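Local coordinates for protein protoporphyrinogen oxidase (Exiguobacterium sibiricum, PDB 3LOV) that probably catalyses the FAD-dependent, oxygen-consuming oxidation of coproporphyrinogen III to coproporphyrin III in heme b biosynthesis, at residues H298-L302 with R420-V424; L305-T310 with L406-A412. All coordinates share one frame; numbering follows the deposited sequence. Where two conformers were deposited one is given.

Contact 1 of 2, residues H298-L302 with R420-V424; sequences HLPEL and RIQRV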
loop_
_atom_site.group_PDB
_atom_site.type_symbol
_atom_site.label_atom_id
_atom_site.label_comp_id
_atom_site.label_asym_id
_atom_site.label_seq_id
_atom_site.Cartn_x
_atom_site.Cartn_y
_atom_site.Cartn_z
ATOM N N HIS A 298 4.959 -23.881 -12.636
ATOM C CA HIS A 298 5.613 -22.954 -13.563
ATOM C C HIS A 298 4.950 -21.586 -13.394
ATOM O O HIS A 298 3.829 -21.376 -13.846
ATOM C CB HIS A 298 5.461 -23.468 -15.015
ATOM C CG HIS A 298 6.114 -22.596 -16.052
ATOM N ND1 HIS A 298 7.438 -22.222 -15.987
ATOM C CD2 HIS A 298 5.612 -22.012 -17.171
ATOM C CE1 HIS A 298 7.734 -21.463 -17.029
ATOM N NE2 HIS A 298 6.641 -21.310 -17.754
ATOM N N LEU A 299 5.651 -20.676 -12.714
ATOM C CA LEU A 299 5.080 -19.422 -12.235
ATOM C C LEU A 299 5.893 -18.186 -12.703
ATOM O O LEU A 299 6.362 -17.389 -11.884
ATOM C CB LEU A 299 5.080 -19.497 -10.712
ATOM C CG LEU A 299 4.210 -20.596 -10.076
ATOM C CD1 LEU A 299 4.190 -20.490 -8.518
ATOM C CD2 LEU A 299 2.818 -20.556 -10.621
ATOM N N PRO A 300 6.110 -18.041 -14.028
ATOM C CA PRO A 300 6.955 -16.935 -14.496
ATOM C C PRO A 300 6.324 -15.587 -14.142
ATOM O O PRO A 300 7.050 -14.619 -13.910
ATOM C CB PRO A 300 6.996 -17.140 -16.020
ATOM C CG PRO A 300 5.754 -17.920 -16.337
ATOM C CD PRO A 300 5.570 -18.833 -15.146
ATOM N N GLU A 301 4.984 -15.534 -14.110
ATOM C CA GLU A 301 4.267 -14.315 -13.701
ATOM C C GLU A 301 4.776 -13.828 -12.350
ATOM O O GLU A 301 5.052 -12.642 -12.172
ATOM C CB GLU A 301 2.767 -14.529 -13.613
ATOM C CG GLU A 301 2.108 -14.898 -14.924
ATOM C CD GLU A 301 2.173 -16.402 -15.239
ATOM O OE1 GLU A 301 2.826 -17.182 -14.522
ATOM O OE2 GLU A 301 1.505 -16.820 -16.184
ATOM N N LEU A 302 4.974 -14.739 -11.412
ATOM C CA LEU A 302 5.529 -14.356 -10.115
ATOM C C LEU A 302 7.029 -14.059 -10.157
ATOM O O LEU A 302 7.495 -13.210 -9.407
ATOM C CB LEU A 302 5.234 -15.414 -9.051
ATOM C CG LEU A 302 3.777 -15.543 -8.628
ATOM C CD1 LEU A 302 3.701 -16.412 -7.355
ATOM C CD2 LEU A 302 3.132 -14.201 -8.367
ATOM N N ARG A 420 -2.986 -12.450 -14.984
ATOM C CA ARG A 420 -1.796 -13.234 -14.673
ATOM C C ARG A 420 -1.912 -13.977 -13.310
ATOM O O ARG A 420 -1.526 -15.145 -13.177
ATOM C CB ARG A 420 -0.571 -12.350 -14.722
ATOM C CG ARG A 420 -0.128 -12.022 -16.160
ATOM C CD ARG A 420 1.242 -11.377 -16.161
ATOM N NE ARG A 420 1.283 -10.068 -15.480
ATOM C CZ ARG A 420 0.918 -8.921 -16.051
ATOM N NH1 ARG A 420 0.500 -8.901 -17.318
ATOM N NH2 ARG A 420 1.030 -7.788 -15.385
ATOM N N ILE A 421 -2.457 -13.305 -12.310
ATOM C CA ILE A 421 -2.612 -13.927 -11.003
ATOM C C ILE A 421 -3.634 -15.092 -11.081
ATOM O O ILE A 421 -3.424 -16.106 -10.436
ATOM C CB ILE A 421 -3.019 -12.908 -9.984
ATOM C CG1 ILE A 421 -1.837 -11.924 -9.719
ATOM C CG2 ILE A 421 -3.637 -13.559 -8.694
ATOM C CD1 ILE A 421 -0.461 -12.539 -9.409
ATOM N N GLN A 422 -4.732 -14.960 -11.837
ATOM C CA GLN A 422 -5.680 -16.080 -12.070
ATOM C C GLN A 422 -4.927 -17.283 -12.651
ATOM O O GLN A 422 -5.102 -18.439 -12.228
ATOM C CB GLN A 422 -6.845 -15.643 -13.006
ATOM C CG GLN A 422 -7.534 -16.794 -13.776
ATOM C CD GLN A 422 -8.686 -16.345 -14.701
ATOM O OE1 GLN A 422 -9.100 -15.185 -14.701
ATOM N NE2 GLN A 422 -9.207 -17.284 -15.483
ATOM N N ARG A 423 -4.087 -17.019 -13.647
ATOM C CA ARG A 423 -3.327 -18.097 -14.235
ATOM C C ARG A 423 -2.339 -18.710 -13.220
ATOM O O ARG A 423 -2.231 -19.912 -13.163
ATOM C CB ARG A 423 -2.645 -17.655 -15.546
ATOM C CG ARG A 423 -2.036 -18.829 -16.369
ATOM C CD ARG A 423 -0.597 -19.031 -15.961
ATOM N NE ARG A 423 -0.048 -20.366 -16.176
ATOM C CZ ARG A 423 1.119 -20.767 -15.685
ATOM N NH1 ARG A 423 1.842 -19.944 -14.916
ATOM N NH2 ARG A 423 1.564 -21.994 -15.945
ATOM N N VAL A 424 -1.640 -17.903 -12.412
ATOM C CA VAL A 424 -0.769 -18.424 -11.335
ATOM C C VAL A 424 -1.572 -19.394 -10.408
ATOM O O VAL A 424 -1.163 -20.541 -10.185
ATOM C CB VAL A 424 -0.047 -17.242 -10.549
ATOM C CG1 VAL A 424 0.494 -17.666 -9.181
ATOM C CG2 VAL A 424 1.080 -16.611 -11.380
#
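Arg423 reaches from helix 417-431 to the chain entering helix 300-303 and ends against His298 and Glu301. Arg423 NH1 gives its main hydrogen bond to His298 O (2.7 Å, 155° at the hydrogen), lying in the carbonyl plane while the oxygen sits close to the plane of the guanidinium; NH2 adds a weak bond to the same oxygen. Arg423 NH1 also forms a salt bridge with Glu301 OE1 at 3.0 Å, bent as a hydrogen bond. Glu427, one turn further along the same helix, accepts from His298 N and makes a weak, long ion pair with Arg423 NH2. A leucine in place of Arg423 would probably leave the carboxylate of Glu301 without its ion-pair mate and His298 O without its side-chain donors. The contact thus joins the N-terminal end of a short helix, with Leu299 as N-cap residue, to the flank of a longer one in the amine-oxidase fold. Apolar packing lies beside the charges. With Glu301 CG beside the backbone N (chi1 -62°), it rests on Arg420 CB at 3.7 Å; the bend at chi2 (84°) then turns the carboxylate to Arg423. Glu301 CB meets Val424 CG2 at 3.5 Å. Val424 CG1 touches both Leu299 CD2 and Leu302 CD1, at 4.0 and 3.9 Å. Leu302 CD2 meets Ile421 CD1, and the Leu302 side chain also packs on helix 287-293.

Contact 2 of 2, residues L305-T310 with L406-A412; sequences LTTHST and LMDGLPA. With FAD (flavin-adenine dinucleotide), chain B.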
loop_
_atom_site.group_PDB
_atom_site.type_symbol
_atom_site.label_atom_id
_atom_site.label_comp_id
_atom_site.label_asym_id
_atom_site.label_seq_id
_atom_site.Cartn_x
_atom_site.Cartn_y
_atom_site.Cartn_z
ATOM N N LEU A 305 7.317 -10.466 -11.283
ATOM C CA LEU A 305 6.678 -9.438 -10.470
ATOM C C LEU A 305 7.725 -8.779 -9.597
ATOM O O LEU A 305 8.191 -9.355 -8.620
ATOM C CB LEU A 305 5.534 -10.045 -9.644
ATOM C CG LEU A 305 4.628 -9.109 -8.857
ATOM C CD1 LEU A 305 3.849 -8.193 -9.785
ATOM C CD2 LEU A 305 3.699 -9.911 -7.945
ATOM N N THR A 306 8.088 -7.551 -9.935
ATOM C CA THR A 306 9.165 -6.866 -9.267
ATOM C C THR A 306 8.703 -6.072 -8.076
ATOM O O THR A 306 7.511 -5.756 -7.937
ATOM C CB THR A 306 9.888 -5.856 -10.197
ATOM O OG1 THR A 306 8.977 -4.794 -10.537
ATOM C CG2 THR A 306 10.448 -6.539 -11.497
ATOM N N THR A 307 9.677 -5.699 -7.240
ATOM C CA THR A 307 9.414 -4.913 -6.066
ATOM C C THR A 307 10.512 -3.880 -5.869
ATOM O O THR A 307 11.562 -3.921 -6.539
ATOM C CB THR A 307 9.374 -5.810 -4.797
ATOM O OG1 THR A 307 10.632 -6.463 -4.654
ATOM C CG2 THR A 307 8.200 -6.847 -4.831
ATOM N N HIS A 308 10.264 -2.961 -4.939
ATOM C CA HIS A 308 11.316 -2.105 -4.375
ATOM C C HIS A 308 11.161 -2.043 -2.855
ATOM O O HIS A 308 10.094 -2.389 -2.307
ATOM C CB HIS A 308 11.280 -0.705 -5.030
ATOM C CG HIS A 308 10.120 0.135 -4.610
ATOM N ND1 HIS A 308 8.893 0.088 -5.240
ATOM C CD2 HIS A 308 9.998 1.048 -3.614
ATOM C CE1 HIS A 308 8.064 0.927 -4.647
ATOM N NE2 HIS A 308 8.707 1.525 -3.660
ATOM N N SER A 309 12.223 -1.611 -2.173
ATOM C CA SER A 309 12.240 -1.454 -0.718
ATOM C C SER A 309 12.023 -0.018 -0.307
ATOM O O SER A 309 12.425 0.895 -1.000
ATOM C CB SER A 309 13.585 -1.918 -0.122
ATOM O OG SER A 309 13.779 -3.285 -0.414
ATOM N N THR A 310 11.427 0.150 0.864
ATOM C CA THR A 310 11.115 1.446 1.420
ATOM C C THR A 310 11.630 1.493 2.856
ATOM O O THR A 310 11.528 0.499 3.579
ATOM C CB THR A 310 9.564 1.712 1.444
ATOM O OG1 THR A 310 9.003 1.524 0.133
ATOM C CG2 THR A 310 9.249 3.150 1.942
ATOM N N LEU A 406 11.134 -1.756 5.099
ATOM C CA LEU A 406 10.188 -2.690 4.525
ATOM C C LEU A 406 10.794 -3.228 3.238
ATOM O O LEU A 406 10.601 -2.639 2.145
ATOM C CB LEU A 406 8.871 -1.980 4.304
ATOM C CG LEU A 406 8.304 -1.411 5.623
ATOM C CD1 LEU A 406 8.636 0.110 5.844
ATOM C CD2 LEU A 406 6.844 -1.639 5.631
HETATM N N MSE A 407 11.593 -4.296 3.396
HETATM C CA MSE A 407 12.332 -4.894 2.284
HETATM C C MSE A 407 11.372 -5.537 1.249
HETATM O O MSE A 407 10.449 -6.265 1.622
HETATM C CB MSE A 407 13.334 -5.965 2.774
HETATM C CG MSE A 407 14.467 -5.477 3.699
HETATM SE SE MSE A 407 15.225 -3.742 3.258
HETATM C CE MSE A 407 16.052 -4.060 1.537
ATOM N N ASP A 408 11.616 -5.275 -0.048
ATOM C CA ASP A 408 10.818 -5.853 -1.145
ATOM C C ASP A 408 9.316 -5.768 -0.882
ATOM O O ASP A 408 8.585 -6.719 -1.163
ATOM C CB ASP A 408 11.192 -7.325 -1.392
ATOM C CG ASP A 408 12.705 -7.553 -1.372
ATOM O OD1 ASP A 408 13.470 -6.656 -1.828
ATOM O OD2 ASP A 408 13.139 -8.597 -0.847
ATOM N N GLY A 409 8.874 -4.619 -0.387
ATOM C CA GLY A 409 7.520 -4.470 0.178
ATOM C C GLY A 409 6.446 -4.120 -0.833
ATOM O O GLY A 409 5.276 -4.441 -0.630
ATOM N N LEU A 410 6.829 -3.439 -1.910
ATOM C CA LEU A 410 5.865 -2.963 -2.863
ATOM C C LEU A 410 6.007 -3.606 -4.232
ATOM O O LEU A 410 6.947 -3.343 -4.948
ATOM C CB LEU A 410 5.914 -1.431 -2.940
ATOM C CG LEU A 410 5.417 -0.734 -1.656
ATOM C CD1 LEU A 410 5.810 0.759 -1.606
ATOM C CD2 LEU A 410 3.906 -0.951 -1.429
ATOM N N PRO A 411 5.047 -4.437 -4.612
ATOM C CA PRO A 411 5.037 -4.941 -5.994
ATOM C C PRO A 411 4.511 -3.941 -6.987
ATOM O O PRO A 411 3.611 -3.174 -6.667
ATOM C CB PRO A 411 4.054 -6.115 -5.956
ATOM C CG PRO A 411 3.882 -6.450 -4.544
ATOM C CD PRO A 411 4.068 -5.141 -3.783
ATOM N N ALA A 412 5.054 -4.018 -8.197
ATOM C CA ALA A 412 4.677 -3.194 -9.311
ATOM C C ALA A 412 3.688 -3.976 -10.160
ATOM O O ALA A 412 4.089 -4.853 -10.994
ATOM C CB ALA A 412 5.952 -2.836 -10.137
HETATM P PA FAD B . 3.398 -9.003 5.165
HETATM O O1A FAD B . 2.945 -7.905 6.067
HETATM O O2A FAD B . 4.656 -8.825 4.401
HETATM O O5B FAD B . 3.512 -10.338 6.025
HETATM C C5B FAD B . 4.194 -11.479 5.572
HETATM C C4B FAD B . 4.455 -12.375 6.788
HETATM O O4B FAD B . 4.960 -13.648 6.378
HETATM C C3B FAD B . 5.451 -11.730 7.730
HETATM O O3B FAD B . 5.019 -11.794 9.077
HETATM C C2B FAD B . 6.689 -12.565 7.462
HETATM O O2B FAD B . 7.521 -12.675 8.562
HETATM C C1B FAD B . 6.111 -13.923 7.127
HETATM N N9A FAD B . 6.988 -14.816 6.354
HETATM C C8A FAD B . 7.918 -14.563 5.370
HETATM N N7A FAD B . 8.480 -15.726 4.953
HETATM C C5A FAD B . 7.911 -16.737 5.678
HETATM C C6A FAD B . 8.060 -18.126 5.686
HETATM N N6A FAD B . 8.886 -18.736 4.841
HETATM N N1A FAD B . 7.315 -18.891 6.568
HETATM C C2A FAD B . 6.398 -18.299 7.404
HETATM N N3A FAD B . 6.231 -16.927 7.375
HETATM C C4A FAD B . 6.984 -16.171 6.550
HETATM N N1 FAD B . -1.450 -0.346 2.864
HETATM C C2 FAD B . -2.482 0.468 3.244
HETATM O O2 FAD B . -3.655 0.078 3.160
HETATM N N3 FAD B . -2.215 1.734 3.698
HETATM C C4 FAD B . -0.961 2.224 3.767
HETATM O O4 FAD B . -0.795 3.345 4.210
HETATM C C4X FAD B . 0.098 1.441 3.359
HETATM N N5 FAD B . 1.393 1.921 3.473
HETATM C C5X FAD B . 2.447 1.095 3.073
HETATM C C6 FAD B . 3.761 1.570 3.141
HETATM C C7 FAD B . 4.830 0.751 2.740
HETATM C C7M FAD B . 6.239 1.263 2.824
HETATM C C8 FAD B . 4.593 -0.565 2.302
HETATM C C8M FAD B . 5.716 -1.480 1.846
HETATM C C9 FAD B . 3.291 -1.053 2.244
HETATM C C9A FAD B . 2.204 -0.233 2.621
HETATM N N10 FAD B . 0.892 -0.720 2.562
HETATM C C10 FAD B . -0.158 0.131 2.927
HETATM C "C1'" FAD B . 0.542 -2.106 2.074
HETATM C "C2'" FAD B . 0.389 -3.038 3.301
HETATM O "O2'" FAD B . 1.605 -3.114 3.948
HETATM C "C3'" FAD B . -0.058 -4.459 2.931
HETATM O "O3'" FAD B . -1.433 -4.354 2.587
HETATM C "C4'" FAD B . 0.048 -5.516 4.060
HETATM O "O4'" FAD B . 0.991 -5.247 5.079
HETATM C "C5'" FAD B . 0.446 -6.873 3.512
HETATM O "O5'" FAD B . 0.378 -7.820 4.548
HETATM P P FAD B . 0.686 -9.334 4.220
HETATM O O1P FAD B . 0.151 -9.753 2.876
HETATM O O2P FAD B . 0.369 -10.267 5.364
HETATM O O3P FAD B . 2.312 -9.363 4.040
HETATM O O HOH W 1 6.238 -6.179 -11.796
HETATM O O HOH W 2 12.722 -5.266 -3.831
HETATM O O HOH W 3 7.725 -1.571 -6.974
HETATM O O HOH W 4 8.554 -1.442 -0.188
#
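His308 has its ring carbon CG between the backbone N and the carbonyl carbon (chi1 72°), which swings the imidazole over to Leu410, where CE1 lies 3.6 Å from Leu410 CB and NE2 faces CD1. Leu410, with CG anti to its own carbonyl carbon (chi1 -68°), splits its branches, CD2 going to the flavin and CD1 to His308 and Thr310 OG1. The two strands, 307-318 and the edge strand 400-411, run antiparallel in the mixed sheet beside the FAD, and a classic beta bulge sets Gly409 and Leu410 together opposite His308.

The pairing is firm at its ends. Leu406 N donates to Thr310 O at 2.7 Å, and Thr310 N to Leu406 O; at the other end Ala412 N donates to Thr306 O. Through the bulge the backbone bonds of His308 are weak, and waters assist: one bonded to His308 ND1 donates to Leu410 O, another donates to His308 O and is bonded to Thr310 OG1. At the corner the chain turns at Met407 (selenomethionine in the crystal) and Asp408, where Ser309 OG accepts a straight bond from Asp408 N (3.0 Å, 169°). Asp408 OD1 and Thr307 OG1 share a further water.

Thr310, Leu406, Gly409 and Leu410 line the pocket at the dimethyl edge of the flavin. Thr310 CB meets C7M of FAD at 3.6 Å, and Leu406 CD2 approaches C8M. Gly409, without a side chain, lies against the same methyl, its C 3.8 Å from FAD C8M. Leu410 packs also on Tyr175; Leu410 CG stands 3.6 Å from FAD C8M, and Leu410 CD2 lies 3.7 Å from FAD C9.

Contact 2 is nested within the chain loop closed by contact 1, and their centres lie about 18 Å apart. The same two lengths of chain make both: helix 300-303 leads into strand 307-318, and strand 400-411 is followed by helix 417-431, so the neighbours in the sheet remain neighbours as helices. Both are partly buried. Contact 2, nearer the middle of the molecule, is buried where it borders the flavin and has exposed residues at its corner; it relies on backbone pairing, ordered water and methyl packing. Contact 1, about 21 Å from the chain centre, mixes buried aliphatic groups with a charged, more exposed flank, where one arginine side chain supplies the polar bonds across the segments.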